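Local coordinates for protein Two-component system response regulator (Bacteroides fragilis, PDB 2QR3) that probably acts as the phosphorylation-switched receiver part of a longer response regulator that is thought to bind ATP and DNA and control transcription, at residues 37-40 with 41-44. Numbering follows the deposited sequence.
Sequences VSLS and TVLR
L39 and L43 pair one turn apart in an amphipathic alpha-helix, residues 36-45, which follows the edge strand 29-33 of the CheY-like receiver fold, a doubly wound alpha/beta domain built on a parallel five-stranded sheet. The contact is local: L39 and L43 lie on the helix side that faces the sheet, while the S40 and T41 hydroxyls gather round V37 O. On the apolar side the two leucines cross at an oblique angle, CD1 of L39 lying 3.8 Å from CG of L43. Their first torsions differ, which is consistent with this crossing: CG of L39 stands anti to its own N (chi1 -176°), whereas CG of L43 is anti to its carbonyl carbon. Both leucines are buried against strand 5-9, on I7, and L33 receives L39 together with V42. Two backbone bonds are short and nearly straight, V42 N to S38 O (3.1 Å) and L43 N to L39 O (3.0 Å). Toward T41 the pattern changes, because V37 O is shared by three donors. The peptide N of T41 makes only a weak bond to V37 O, at 3.4 Å, and T41 OG1 makes another weak bond. The short one comes from S40, whose OG folds back between its own N and carbonyl carbon (chi1 73°) and thereby gives its hydrogen to the preceding turn. R44 curls its chain back along the helix, and S40 O sits 3.9 Å above one face of the R44 guanidinium plane, offset toward its rim. The S40 hydroxyl itself meets V37 O at 2.7 Å, with OG tilted 18° from the carbonyl plane.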
ATOM      1  N   VAL A  37       5.686  10.711  -9.175  1.00 20.98           N
ATOM      2  CA  VAL A  37       4.848  11.556 -10.023  1.00 21.34           C
ATOM      3  C   VAL A  37       3.534  10.838 -10.398  1.00 21.58           C
ATOM      4  O   VAL A  37       2.451  11.419 -10.260  1.00 21.20           O
ATOM      5  CB  VAL A  37       5.638  12.104 -11.241  1.00 22.17           C
ATOM      6  CG1 VAL A  37       4.733  12.985 -12.143  1.00 23.52           C
ATOM      7  CG2 VAL A  37       6.835  12.928 -10.728  1.00 22.29           C
ATOM      8  N   SER A  38       3.634   9.591 -10.865  1.00 21.39           N
ATOM      9  CA  SER A  38       2.458   8.747 -11.112  1.00 22.30           C
ATOM     10  C   SER A  38       1.578   8.620  -9.877  1.00 20.55           C
ATOM     11  O   SER A  38       0.360   8.691  -9.994  1.00 21.14           O
ATOM     12  CB  SER A  38       2.854   7.334 -11.577  1.00 22.48           C
ATOM     13  OG  SER A  38       3.452   7.381 -12.867  1.00 27.89           O
ATOM     14  N   LEU A  39       2.190   8.399  -8.720  1.00 20.51           N
ATOM     15  CA  LEU A  39       1.423   8.283  -7.466  1.00 20.33           C
ATOM     16  C   LEU A  39       0.530   9.538  -7.242  1.00 19.51           C
ATOM     17  O   LEU A  39      -0.638   9.418  -6.923  1.00 18.32           O
ATOM     18  CB  LEU A  39       2.378   8.098  -6.271  1.00 20.34           C
ATOM     19  CG  LEU A  39       1.735   7.866  -4.878  1.00 19.80           C
ATOM     20  CD1 LEU A  39       0.679   6.771  -4.879  1.00 19.72           C
ATOM     21  CD2 LEU A  39       2.800   7.576  -3.803  1.00 21.19           C
ATOM     22  N   SER A  40       1.096  10.740  -7.375  1.00 19.87           N
ATOM     23  CA  SER A  40       0.290  11.957  -7.178  1.00 20.85           C
ATOM     24  C   SER A  40      -0.973  12.004  -8.098  1.00 20.86           C
ATOM     25  O   SER A  40      -2.098  12.324  -7.653  1.00 21.01           O
ATOM     26  CB  SER A  40       1.196  13.180  -7.336  1.00 21.60           C
ATOM     27  OG  SER A  40       1.525  13.371  -8.698  1.00 24.85           O
ATOM     28  N   THR A  41      -0.807  11.614  -9.356  1.00 21.65           N
ATOM     29  CA  THR A  41      -1.931  11.637 -10.316  1.00 22.43           C
ATOM     30  C   THR A  41      -3.026  10.649  -9.901  1.00 22.58           C
ATOM     31  O   THR A  41      -4.189  11.021  -9.734  1.00 21.68           O
ATOM     32  CB  THR A  41      -1.454  11.322 -11.741  1.00 23.37           C
ATOM     33  OG1 THR A  41      -0.376  12.194 -12.072  1.00 24.24           O
ATOM     34  CG2 THR A  41      -2.608  11.460 -12.769  1.00 24.65           C
ATOM     35  N   VAL A  42      -2.640   9.399  -9.669  1.00 22.39           N
ATOM     36  CA  VAL A  42      -3.627   8.378  -9.347  1.00 22.15           C
ATOM     37  C   VAL A  42      -4.353   8.632  -8.035  1.00 22.32           C
ATOM     38  O   VAL A  42      -5.542   8.360  -7.944  1.00 23.69           O
ATOM     39  CB  VAL A  42      -3.041   6.914  -9.457  1.00 22.42           C
ATOM     40  CG1 VAL A  42      -2.355   6.728 -10.845  1.00 23.33           C
ATOM     41  CG2 VAL A  42      -2.067   6.646  -8.385  1.00 25.71           C
ATOM     42  N   LEU A  43      -3.661   9.153  -7.012  1.00 21.44           N
ATOM     43  CA  LEU A  43      -4.321   9.480  -5.747  1.00 21.64           C
ATOM     44  C   LEU A  43      -5.445  10.504  -5.929  1.00 23.05           C
ATOM     45  O   LEU A  43      -6.475  10.437  -5.246  1.00 21.13           O
ATOM     46  CB  LEU A  43      -3.321  10.010  -4.706  1.00 22.54           C
ATOM     47  CG  LEU A  43      -2.277   9.032  -4.200  1.00 21.53           C
ATOM     48  CD1 LEU A  43      -1.280   9.751  -3.272  1.00 19.63           C
ATOM     49  CD2 LEU A  43      -2.935   7.850  -3.488  1.00 23.85           C
ATOM     50  N   ARG A  44      -5.227  11.445  -6.839  1.00 23.46           N
ATOM     51  CA  ARG A  44      -6.185  12.524  -7.090  1.00 25.17           C
ATOM     52  C   ARG A  44      -7.378  12.035  -7.901  1.00 25.60           C
ATOM     53  O   ARG A  44      -8.532  12.375  -7.601  1.00 25.72           O
ATOM     54  CB  ARG A  44      -5.539  13.670  -7.878  1.00 24.92           C
ATOM     55  CG  ARG A  44      -6.479  14.921  -7.947  1.00 25.89           C
ATOM     56  CD  ARG A  44      -5.904  16.120  -8.700  1.00 26.91           C
ATOM     57  NE  ARG A  44      -4.609  16.475  -8.147  1.00 28.30           N
ATOM     58  CZ  ARG A  44      -3.475  16.133  -8.733  1.00 27.36           C
ATOM     59  NH1 ARG A  44      -3.533  15.504  -9.901  1.00 25.73           N
ATOM     60  NH2 ARG A  44      -2.316  16.442  -8.160  1.00 26.65           N
TER